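PDB 4Y9V: particle-associated lyase from Acinetobacter bacteriophage AP22, which probably degrades the capsular polysaccharide of Acinetobacter baumannii as a tailspike lyase carried on the phage particle. Local coordinates for residues S161-Y169 with D335-T343; L43-L51 with V74-Y84. All blocks are in the same frame, centred on the assembly; numbering follows the deposited sequence.

Overall arrangement
Along the chain, interaction 2 (43-51 with 74-84) closes before interaction 1 (161-169 with 335-343) opens. Their centres are 42 Å apart and their nearest atoms about 30 Å apart, so the two do not touch. Interaction 2 belongs to the N-terminal end, where helices 47-54 and 63-71 connect two adjacent parallel strands, 45-46 and 77-79. Interaction 1 lies much nearer the centre of the chain. There an Ig-like loop between strands 151-156 and 172-181 meets the pectin lyase-like part at the bound glycan. The elongated tailspike thus keeps its saccharide pocket well away from this N-terminal packing, in which neighbouring subunits also take part.

Interaction 1: residues S161-Y169 with D335-T343. With 49S (2-acetamido-2-deoxy-beta-D-mannopyranuronic acid), chain B; 49T (2-acetamido-2-deoxy-alpha-D-fucopyranose), chain C; SO4 (sulfate ion), chain K; EDO (1,2-ethanediol), chain D.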
loop_
_atom_site.group_PDB
_atom_site.type_symbol
_atom_site.label_atom_id
_atom_site.label_comp_id
_atom_site.label_asym_id
_atom_site.label_seq_id
_atom_site.Cartn_x
_atom_site.Cartn_y
_atom_site.Cartn_z
ATOM N N SER A 161 7.780 -7.242 31.732
ATOM C CA SER A 161 6.338 -7.345 31.721
ATOM C C SER A 161 5.728 -7.225 30.325
ATOM O O SER A 161 4.569 -7.615 30.153
ATOM C CB SER A 161 5.695 -6.366 32.709
ATOM O OG SER A 161 6.116 -5.020 32.446
ATOM N N TYR A 162 6.486 -6.730 29.354
ATOM C CA TYR A 162 6.088 -6.826 27.956
ATOM C C TYR A 162 6.738 -8.047 27.266
ATOM O O TYR A 162 6.056 -8.813 26.605
ATOM C CB TYR A 162 6.421 -5.537 27.162
ATOM C CG TYR A 162 5.958 -5.600 25.726
ATOM C CD1 TYR A 162 4.631 -5.464 25.406
ATOM C CD2 TYR A 162 6.859 -5.812 24.688
ATOM C CE1 TYR A 162 4.187 -5.526 24.072
ATOM C CE2 TYR A 162 6.436 -5.878 23.380
ATOM C CZ TYR A 162 5.110 -5.737 23.062
ATOM O OH TYR A 162 4.755 -5.835 21.743
ATOM N N SER A 163 8.050 -8.196 27.391
ATOM C CA SER A 163 8.764 -9.255 26.700
ATOM C C SER A 163 9.851 -9.831 27.575
ATOM O O SER A 163 10.506 -9.110 28.319
ATOM C CB SER A 163 9.388 -8.689 25.433
ATOM O OG SER A 163 10.401 -9.553 24.917
ATOM N N PRO A 164 10.093 -11.153 27.434
ATOM C CA PRO A 164 11.116 -11.820 28.217
ATOM C C PRO A 164 12.533 -11.574 27.734
ATOM O O PRO A 164 13.499 -12.034 28.368
ATOM C CB PRO A 164 10.726 -13.307 28.091
ATOM C CG PRO A 164 10.159 -13.372 26.658
ATOM C CD PRO A 164 9.325 -12.103 26.592
ATOM N N TYR A 165 12.722 -10.879 26.603
ATOM C CA TYR A 165 14.049 -10.774 26.031
ATOM C C TYR A 165 14.968 -9.779 26.731
ATOM O O TYR A 165 16.195 -9.964 26.711
ATOM C CB TYR A 165 13.971 -10.475 24.503
ATOM C CG TYR A 165 13.657 -11.752 23.739
ATOM C CD1 TYR A 165 12.346 -12.147 23.533
ATOM C CD2 TYR A 165 14.678 -12.578 23.315
ATOM C CE1 TYR A 165 12.077 -13.356 22.880
ATOM C CE2 TYR A 165 14.410 -13.772 22.671
ATOM C CZ TYR A 165 13.120 -14.172 22.462
ATOM O OH TYR A 165 12.887 -15.377 21.846
ATOM N N ARG A 166 14.423 -8.673 27.269
ATOM C CA ARG A 166 15.253 -7.668 27.940
ATOM C C ARG A 166 14.459 -7.139 29.125
ATOM O O ARG A 166 13.252 -6.954 29.042
ATOM C CB ARG A 166 15.629 -6.508 27.002
ATOM C CG ARG A 166 16.357 -6.938 25.749
ATOM C CD ARG A 166 16.931 -5.778 24.961
ATOM N NE ARG A 166 17.377 -6.222 23.647
ATOM C CZ ARG A 166 17.970 -5.432 22.777
ATOM N NH1 ARG A 166 18.242 -4.170 23.094
ATOM N NH2 ARG A 166 18.251 -5.885 21.555
ATOM N N ASN A 167 15.158 -6.895 30.239
ATOM C CA ASN A 167 14.468 -6.550 31.456
ATOM C C ASN A 167 13.628 -5.267 31.327
ATOM O O ASN A 167 12.573 -5.150 31.956
ATOM C CB ASN A 167 15.456 -6.444 32.646
ATOM C CG ASN A 167 16.282 -5.204 32.637
ATOM O OD1 ASN A 167 16.940 -4.876 31.679
ATOM N ND2 ASN A 167 16.176 -4.510 33.772
ATOM N N TYR A 168 14.111 -4.339 30.512
ATOM C CA TYR A 168 13.450 -3.057 30.343
ATOM C C TYR A 168 12.315 -3.076 29.306
ATOM O O TYR A 168 11.688 -2.041 29.087
ATOM C CB TYR A 168 14.469 -1.975 30.020
ATOM C CG TYR A 168 15.327 -2.163 28.813
ATOM C CD1 TYR A 168 14.965 -1.597 27.576
ATOM C CD2 TYR A 168 16.542 -2.847 28.859
ATOM C CE1 TYR A 168 15.765 -1.726 26.458
ATOM C CE2 TYR A 168 17.366 -2.964 27.737
ATOM C CZ TYR A 168 16.981 -2.388 26.550
ATOM O OH TYR A 168 17.809 -2.435 25.441
ATOM N N TYR A 169 12.015 -4.246 28.759
ATOM C CA TYR A 169 10.826 -4.397 27.905
ATOM C C TYR A 169 9.614 -4.586 28.826
ATOM O O TYR A 169 9.161 -5.702 29.091
ATOM C CB TYR A 169 10.988 -5.561 26.962
ATOM C CG TYR A 169 12.003 -5.427 25.864
ATOM C CD1 TYR A 169 12.597 -4.201 25.513
ATOM C CD2 TYR A 169 12.355 -6.532 25.082
ATOM C CE1 TYR A 169 13.496 -4.106 24.441
ATOM C CE2 TYR A 169 13.191 -6.446 24.012
ATOM C CZ TYR A 169 13.777 -5.243 23.670
ATOM O OH TYR A 169 14.618 -5.096 22.602
ATOM N N ASP A 335 15.033 -1.377 11.301
ATOM C CA ASP A 335 14.980 -2.168 12.505
ATOM C C ASP A 335 13.653 -2.064 13.220
ATOM O O ASP A 335 12.971 -1.024 13.227
ATOM C CB ASP A 335 16.109 -1.723 13.470
ATOM C CG ASP A 335 15.923 -2.211 14.915
ATOM O OD1 ASP A 335 16.285 -3.383 15.164
ATOM O OD2 ASP A 335 15.406 -1.393 15.731
ATOM N N MET A 336 13.333 -3.156 13.923
ATOM C CA MET A 336 12.326 -3.190 14.973
ATOM C C MET A 336 12.882 -4.052 16.104
ATOM O O MET A 336 13.129 -5.247 15.897
ATOM C CB MET A 336 10.986 -3.791 14.506
ATOM C CG MET A 336 10.424 -3.168 13.249
ATOM S SD MET A 336 8.862 -3.986 12.848
ATOM C CE MET A 336 8.623 -3.457 11.156
ATOM N N HIS A 337 13.061 -3.470 17.290
ATOM C CA HIS A 337 13.441 -4.211 18.475
ATOM C C HIS A 337 12.255 -5.016 19.032
ATOM O O HIS A 337 11.096 -4.843 18.636
ATOM C CB HIS A 337 13.974 -3.257 19.562
ATOM C CG HIS A 337 15.355 -2.766 19.351
ATOM N ND1 HIS A 337 15.824 -2.022 18.309
ATOM C CD2 HIS A 337 16.414 -2.920 20.175
ATOM C CE1 HIS A 337 17.107 -1.747 18.494
ATOM N NE2 HIS A 337 17.473 -2.265 19.632
ATOM N N GLY A 338 12.535 -5.862 20.023
ATOM C CA GLY A 338 11.534 -6.705 20.650
ATOM C C GLY A 338 10.496 -6.018 21.519
ATOM O O GLY A 338 9.602 -6.698 22.013
ATOM N N ASN A 339 10.566 -4.699 21.692
ATOM C CA ASN A 339 9.475 -3.954 22.292
ATOM C C ASN A 339 8.623 -3.211 21.264
ATOM O O ASN A 339 7.949 -2.263 21.659
ATOM C CB ASN A 339 9.984 -2.967 23.348
ATOM C CG ASN A 339 10.709 -1.803 22.670
ATOM O OD1 ASN A 339 11.332 -1.993 21.638
ATOM N ND2 ASN A 339 10.651 -0.641 23.302
ATOM N N VAL A 340 8.646 -3.651 19.998
ATOM C CA VAL A 340 7.940 -2.988 18.924
ATOM C C VAL A 340 6.872 -3.915 18.346
ATOM O O VAL A 340 7.186 -5.024 17.909
ATOM C CB VAL A 340 8.908 -2.603 17.788
ATOM C CG1 VAL A 340 8.152 -1.916 16.647
ATOM C CG2 VAL A 340 10.028 -1.722 18.314
ATOM N N GLU A 341 5.636 -3.426 18.288
ATOM C CA GLU A 341 4.526 -4.139 17.649
ATOM C C GLU A 341 3.775 -3.156 16.763
ATOM O O GLU A 341 3.961 -1.937 16.825
ATOM C CB GLU A 341 3.595 -4.778 18.686
ATOM C CG GLU A 341 2.903 -3.779 19.598
ATOM C CD GLU A 341 1.877 -4.366 20.534
ATOM O OE1 GLU A 341 2.167 -5.389 21.184
ATOM O OE2 GLU A 341 0.771 -3.745 20.668
ATOM N N ARG A 342 2.831 -3.671 15.969
ATOM C CA ARG A 342 1.926 -2.801 15.204
ATOM C C ARG A 342 2.725 -1.793 14.351
ATOM O O ARG A 342 2.345 -0.618 14.280
ATOM C CB ARG A 342 0.880 -2.128 16.090
ATOM C CG ARG A 342 0.058 -3.064 16.979
ATOM C CD ARG A 342 -1.003 -3.849 16.251
ATOM N NE ARG A 342 -1.848 -4.400 17.336
ATOM C CZ ARG A 342 -3.106 -4.224 17.725
ATOM N NH1 ARG A 342 -3.893 -3.470 16.980
ATOM N NH2 ARG A 342 -3.558 -4.855 18.790
ATOM N N THR A 343 3.795 -2.249 13.700
ATOM C CA THR A 343 4.712 -1.360 12.975
ATOM C C THR A 343 5.005 -1.935 11.599
ATOM O O THR A 343 5.138 -3.156 11.427
ATOM C CB THR A 343 5.964 -1.134 13.830
ATOM O OG1 THR A 343 5.567 -0.384 14.984
ATOM C CG2 THR A 343 7.023 -0.306 13.140
HETATM C C8 49S B . 15.341 -1.310 22.791
HETATM C C7 49S B . 16.508 -0.490 22.285
HETATM O O7 49S B . 16.360 0.336 21.359
HETATM N N2 49S B . 17.690 -0.705 22.885
HETATM C C2 49S B . 18.920 -0.056 22.480
HETATM C C3 49S B . 19.360 1.030 23.466
HETATM O O3 49S B . 18.357 2.038 23.597
HETATM C C1 49S B . 20.025 -1.089 22.373
HETATM O O1 49S B . 19.682 -2.147 21.527
HETATM O O5 49S B . 20.243 -1.680 23.655
HETATM C C5 49S B . 20.780 -0.717 24.578
HETATM C C6 49S B . 21.103 -1.434 25.873
HETATM O O6A 49S B . 20.269 -2.256 26.328
HETATM O O6B 49S B . 22.191 -1.136 26.425
HETATM C C4 49S B . 19.781 0.420 24.800
HETATM O O4 49S B . 20.520 1.329 25.623
HETATM C C1 49T C . 19.809 2.334 26.318
HETATM C C2 49T C . 20.848 3.098 27.146
HETATM N N2 49T C . 22.023 3.409 26.317
HETATM C C7 49T C . 22.273 4.645 25.914
HETATM O O7 49T C . 21.545 5.602 26.094
HETATM C C8 49T C . 23.587 4.803 25.143
HETATM O O5 49T C . 18.789 1.835 27.110
HETATM C C5 49T C . 19.199 0.989 28.195
HETATM C C6 49T C . 17.950 0.443 28.860
HETATM C C4 49T C . 20.104 1.789 29.128
HETATM O O4 49T C . 19.357 2.880 29.658
HETATM C C3 49T C . 21.288 2.284 28.342
HETATM O O3 49T C . 22.086 3.156 29.188
HETATM S S SO4 K . 20.371 -3.886 18.360
HETATM O O1 SO4 K . 19.599 -4.192 19.553
HETATM O O2 SO4 K . 19.732 -4.512 17.189
HETATM O O3 SO4 K . 21.713 -4.456 18.568
HETATM O O4 SO4 K . 20.513 -2.438 18.074
HETATM C C1 EDO D . 3.446 -8.485 19.784
HETATM O O1 EDO D . 3.622 -9.593 20.563
HETATM C C2 EDO D . 2.039 -8.302 19.315
HETATM O O2 EDO D . 1.208 -7.914 20.393
HETATM O O HOH W 1 9.751 -9.409 22.387
#
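Y169 and N339, with CA atoms 5.8 Å apart, join the two segments where one type I turn (R166 to Y169) meets another (H337 to V340). The ring of Y169 lies flat on the second turn. CB of N339 makes a CH-pi contact over one ring face, 4.0 Å from the centroid, and G338 packs against the same face, while CB of R166 covers the opposite one. The Y169 hydroxyl bonds to E380, whose carboxylate also holds G338 N and forms a salt bridge with R166 NE. A water links S163 OG to G338 O.

At the far end, with CG anti to its backbone N (chi1 -177°), Y162 is directed at the second segment, where its OH donates to E341 OE1 at 2.7 Å. The hydroxyl meets OE1 on its anti side, 26° out of the carboxylate plane; OE2 of E341 pairs with R316.

The extended R166 carries its guanidinium past the Y169 hydroxyl to the saccharide. NH1 donates in the guanidinium plane to Y168 OH at 3.0 Å and also reaches O1 of the acetamido-mannuronic acid unit at 2.9 Å; NH2 binds a sulfate. H337 NE2 meets that same sugar O1 at 2.9 Å, and its ND1 donates to D335 OD2 at 2.7 Å, which fixes the ring's rotation. Y168 OH bonds the sugar's O6A at 2.6 Å, while C6 of the acetamido-fucose unit sits over the centre of the Y168 ring.

Loop and lyase-like part therefore hold the sugar's O1 jointly, R166 from one and H337 from the other, consistent with a glycan pocket formed where the two parts meet.

Interaction 2: residues L43-L51 with V74-Y84; sequences LTAHLDTYL and VKKLHVKSREY. With EDO (1,2-ethanediol), chain G; EDO (1,2-ethanediol), chain J; EDO (1,2-ethanediol), chain I.
R82 reaches D48 with CG beside its own backbone N (chi1 -54°) and an extended chain from there to NE, whereas L47, with CG anti to its N (chi1 -177°), sends its branch onto Y84. The guanidinium grips the carboxylate end-on in a two-bonded salt bridge, NH1 to D48 OD1 at 2.8 Å and NH2 to OD2 at 2.9 Å. Both bonds are nearly straight and approach on the syn sides. NH1 also donates to Y84 OH, which in turn donates to K80 O at 2.7 Å, so the hydroxyl is fixed as acceptor and donor at once. CD2 of L47 lies over one face of the Y84 ring, 4.0 Å from the centroid, and CB of R82 covers the opposite face; CD2 also touches V79 CG1.

The backbones run parallel here. H78 N donates to A45 O at 2.9 Å, and L47 N to H78 O at 2.9 Å, nearly along the C=O axis. The H78 ring adds a second, longer bond from ND1 to A45 O, which reaches that oxygen from the other face of its carbonyl plane. L77 CD1 packs under the start of the helix, 3.6 Å from L47 N, and A45 CB rests on V74 CG1.

H46 occupies the N-cap position, so the strand passes directly into helix 47-54, whose first segment crosses strand 77-79 at 87°. L47, Y50 and V74 also pack on helix 63-71. Strands 45-46 and 77-79 are adjacent and parallel, with the two helices between them in the chain, a beta-alpha-beta crossover; strand 77-79 bonds on its other side to strand 96-100, while H46 and D48 pack on L43 of a neighbouring subunit.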
loop_
_atom_site.group_PDB
_atom_site.type_symbol
_atom_site.label_atom_id
_atom_site.label_comp_id
_atom_site.label_asym_id
_atom_site.label_seq_id
_atom_site.Cartn_x
_atom_site.Cartn_y
_atom_site.Cartn_z
ATOM N N LEU A 43 9.355 42.972 19.300
ATOM C CA LEU A 43 8.448 41.954 18.754
ATOM C C LEU A 43 9.197 40.798 18.111
ATOM O O LEU A 43 8.557 39.752 17.890
ATOM C CB LEU A 43 7.458 42.589 17.793
ATOM C CG LEU A 43 6.475 43.570 18.456
ATOM C CD1 LEU A 43 5.811 44.411 17.405
ATOM C CD2 LEU A 43 5.487 42.849 19.328
ATOM N N THR A 44 10.464 40.942 17.796
ATOM C CA THR A 44 11.246 39.900 17.178
ATOM C C THR A 44 12.543 39.692 17.973
ATOM O O THR A 44 13.287 40.655 18.155
ATOM C CB THR A 44 11.620 40.248 15.749
ATOM O OG1 THR A 44 10.415 40.661 15.076
ATOM C CG2 THR A 44 12.260 39.114 15.002
ATOM N N ALA A 45 12.822 38.458 18.366
ATOM C CA ALA A 45 14.038 38.141 19.089
ATOM C C ALA A 45 15.089 37.574 18.112
ATOM O O ALA A 45 14.807 36.684 17.329
ATOM C CB ALA A 45 13.807 37.152 20.191
ATOM N N HIS A 46 16.281 38.116 18.205
ATOM C CA HIS A 46 17.442 37.698 17.432
ATOM C C HIS A 46 18.585 37.332 18.339
ATOM O O HIS A 46 18.889 38.035 19.282
ATOM C CB HIS A 46 17.904 38.850 16.532
ATOM C CG HIS A 46 16.954 39.241 15.448
ATOM N ND1 HIS A 46 16.922 38.531 14.270
ATOM C CD2 HIS A 46 16.031 40.216 15.351
ATOM C CE1 HIS A 46 15.987 39.078 13.485
ATOM N NE2 HIS A 46 15.441 40.117 14.122
ATOM N N LEU A 47 19.325 36.277 17.971
ATOM C CA LEU A 47 20.484 35.893 18.757
ATOM C C LEU A 47 21.496 37.036 18.838
ATOM O O LEU A 47 22.123 37.247 19.865
ATOM C CB LEU A 47 21.120 34.620 18.191
ATOM C CG LEU A 47 22.293 34.079 18.981
ATOM C CD1 LEU A 47 21.857 33.606 20.363
ATOM C CD2 LEU A 47 22.969 32.966 18.227
ATOM N N ASP A 48 21.663 37.790 17.738
ATOM C CA ASP A 48 22.717 38.807 17.713
ATOM C C ASP A 48 22.508 39.879 18.790
ATOM O O ASP A 48 23.505 40.393 19.314
ATOM C CB ASP A 48 22.798 39.474 16.344
ATOM C CG ASP A 48 23.685 38.715 15.355
ATOM O OD1 ASP A 48 23.505 37.497 15.220
ATOM O OD2 ASP A 48 24.495 39.375 14.689
ATOM N N THR A 49 21.274 40.262 19.105
ATOM C CA THR A 49 21.081 41.252 20.151
ATOM C C THR A 49 21.517 40.716 21.495
ATOM O O THR A 49 22.111 41.436 22.329
ATOM C CB THR A 49 19.618 41.756 20.195
ATOM O OG1 THR A 49 18.781 40.680 20.474
ATOM C CG2 THR A 49 19.259 42.528 18.955
ATOM N N TYR A 50 21.237 39.441 21.797
ATOM C CA TYR A 50 21.681 38.784 22.973
ATOM C C TYR A 50 23.204 38.684 23.060
ATOM O O TYR A 50 23.809 38.902 24.126
ATOM C CB TYR A 50 21.075 37.352 23.129
ATOM C CG TYR A 50 19.759 37.356 23.880
ATOM C CD1 TYR A 50 18.552 37.608 23.254
ATOM C CD2 TYR A 50 19.745 37.072 25.224
ATOM C CE1 TYR A 50 17.364 37.593 23.997
ATOM C CE2 TYR A 50 18.571 37.051 25.969
ATOM C CZ TYR A 50 17.394 37.316 25.346
ATOM O OH TYR A 50 16.193 37.318 26.042
ATOM N N LEU A 51 23.847 38.329 21.952
ATOM C CA LEU A 51 25.299 38.265 21.943
ATOM C C LEU A 51 25.901 39.603 22.318
ATOM O O LEU A 51 26.838 39.701 23.129
ATOM C CB LEU A 51 25.806 37.796 20.561
ATOM C CG LEU A 51 25.463 36.331 20.223
ATOM C CD1 LEU A 51 25.739 36.067 18.769
ATOM C CD2 LEU A 51 26.238 35.362 21.035
ATOM N N VAL A 74 11.807 33.717 26.013
ATOM C CA VAL A 74 11.675 34.082 24.587
ATOM C C VAL A 74 11.011 32.913 23.943
ATOM O O VAL A 74 11.474 31.771 24.124
ATOM C CB VAL A 74 13.042 34.382 23.996
ATOM C CG1 VAL A 74 12.991 34.406 22.457
ATOM C CG2 VAL A 74 13.562 35.709 24.540
ATOM N N LYS A 75 9.969 33.138 23.161
ATOM C CA LYS A 75 9.240 32.037 22.516
ATOM C C LYS A 75 9.545 31.830 21.058
ATOM O O LYS A 75 9.020 30.836 20.465
ATOM C CB LYS A 75 7.740 32.267 22.690
ATOM C CG LYS A 75 7.261 32.190 24.136
ATOM C CD LYS A 75 5.979 32.783 24.529
ATOM C CE LYS A 75 5.715 32.456 26.013
ATOM N NZ LYS A 75 6.693 33.123 26.949
ATOM N N LYS A 76 10.372 32.687 20.476
ATOM C CA LYS A 76 10.740 32.471 19.075
ATOM C C LYS A 76 12.041 33.218 18.881
ATOM O O LYS A 76 12.097 34.448 19.047
ATOM C CB LYS A 76 9.611 32.980 18.191
ATOM C CG LYS A 76 9.814 32.709 16.719
ATOM C CD LYS A 76 8.588 33.136 15.943
ATOM C CE LYS A 76 8.708 32.945 14.478
ATOM N NZ LYS A 76 7.402 33.147 13.729
ATOM N N LEU A 77 13.085 32.474 18.503
ATOM C CA LEU A 77 14.408 33.055 18.349
ATOM C C LEU A 77 14.889 32.917 16.906
ATOM O O LEU A 77 14.959 31.789 16.375
ATOM C CB LEU A 77 15.414 32.357 19.262
ATOM C CG LEU A 77 16.860 32.894 19.194
ATOM C CD1 LEU A 77 16.948 34.291 19.766
ATOM C CD2 LEU A 77 17.815 31.925 19.860
ATOM N N HIS A 78 15.249 34.031 16.300
ATOM C CA HIS A 78 15.855 34.064 14.963
ATOM C C HIS A 78 17.368 34.023 15.113
ATOM O O HIS A 78 17.928 34.734 15.952
ATOM C CB HIS A 78 15.424 35.326 14.222
ATOM C CG HIS A 78 13.982 35.358 13.920
ATOM N ND1 HIS A 78 12.999 35.690 14.800
ATOM C CD2 HIS A 78 13.387 35.030 12.729
ATOM C CE1 HIS A 78 11.793 35.540 14.115
ATOM N NE2 HIS A 78 12.051 35.168 12.883
ATOM N N VAL A 79 18.022 33.203 14.301
ATOM C CA VAL A 79 19.476 33.005 14.365
ATOM C C VAL A 79 20.105 33.240 12.999
ATOM O O VAL A 79 19.720 32.594 12.010
ATOM C CB VAL A 79 19.829 31.620 14.914
ATOM C CG1 VAL A 79 21.331 31.436 14.991
ATOM C CG2 VAL A 79 19.175 31.387 16.267
ATOM N N LYS A 80 21.093 34.126 12.959
ATOM C CA LYS A 80 21.888 34.403 11.780
ATOM C C LYS A 80 22.818 33.269 11.485
ATOM O O LYS A 80 23.414 32.626 12.368
ATOM C CB LYS A 80 22.692 35.680 12.042
ATOM C CG LYS A 80 23.596 36.139 10.921
ATOM C CD LYS A 80 24.261 37.501 11.173
ATOM C CE LYS A 80 25.273 37.872 10.143
ATOM N NZ LYS A 80 24.636 38.183 8.825
ATOM N N SER A 81 23.030 33.018 10.189
ATOM C CA SER A 81 23.871 31.923 9.712
ATOM C C SER A 81 25.351 32.136 10.081
ATOM O O SER A 81 26.044 32.975 9.504
ATOM C CB SER A 81 23.758 31.866 8.198
ATOM O OG SER A 81 24.494 30.807 7.667
ATOM N N ARG A 82 25.808 31.321 11.026
ATOM C CA ARG A 82 27.186 31.170 11.451
ATOM C C ARG A 82 27.299 29.756 12.032
ATOM O O ARG A 82 26.282 29.149 12.361
ATOM C CB ARG A 82 27.636 32.168 12.575
ATOM C CG ARG A 82 27.421 33.637 12.315
ATOM C CD ARG A 82 27.988 34.438 13.486
ATOM N NE ARG A 82 27.854 35.877 13.421
ATOM C CZ ARG A 82 26.813 36.566 13.878
ATOM N NH1 ARG A 82 25.743 35.968 14.397
ATOM N NH2 ARG A 82 26.842 37.886 13.829
ATOM N N GLU A 83 28.527 29.294 12.232
ATOM C CA GLU A 83 28.776 28.119 13.060
ATOM C C GLU A 83 29.047 28.598 14.491
ATOM O O GLU A 83 29.989 29.405 14.683
ATOM C CB GLU A 83 29.903 27.266 12.541
ATOM C CG GLU A 83 30.103 26.018 13.365
ATOM C CD GLU A 83 31.089 25.043 12.800
ATOM O OE1 GLU A 83 30.928 24.680 11.613
ATOM O OE2 GLU A 83 32.008 24.562 13.527
ATOM N N TYR A 84 28.280 28.125 15.441
ATOM C CA TYR A 84 28.383 28.532 16.844
ATOM C C TYR A 84 28.844 27.370 17.696
ATOM O O TYR A 84 28.248 26.275 17.652
ATOM C CB TYR A 84 27.030 28.975 17.362
ATOM C CG TYR A 84 26.404 30.127 16.627
ATOM C CD1 TYR A 84 26.726 31.435 16.932
ATOM C CD2 TYR A 84 25.473 29.923 15.614
ATOM C CE1 TYR A 84 26.148 32.501 16.272
ATOM C CE2 TYR A 84 24.895 30.973 14.942
ATOM C CZ TYR A 84 25.212 32.265 15.266
ATOM O OH TYR A 84 24.653 33.343 14.640
HETATM C C1 EDO G . 19.003 37.050 12.145
HETATM O O1 EDO G . 18.902 36.833 13.496
HETATM C C2 EDO G . 18.347 35.942 11.282
HETATM O O2 EDO G . 16.951 35.959 11.363
HETATM C C1 EDO J . 10.050 36.748 20.588
HETATM O O1 EDO J . 9.313 35.564 20.920
HETATM C C2 EDO J . 9.914 37.790 21.653
HETATM O O2 EDO J . 10.504 37.381 22.868
HETATM C C1 EDO I . 24.853 42.736 15.307
HETATM O O1 EDO I . 24.220 42.054 14.278
HETATM C C2 EDO I . 26.308 43.112 15.157
HETATM O O2 EDO I . 27.108 41.910 14.956
HETATM O O HOH W 2 11.282 36.296 17.252
HETATM O O HOH W 3 10.707 36.524 17.793
HETATM O O HOH W 4 21.016 36.344 15.165
HETATM O O HOH W 5 22.497 35.045 15.277
#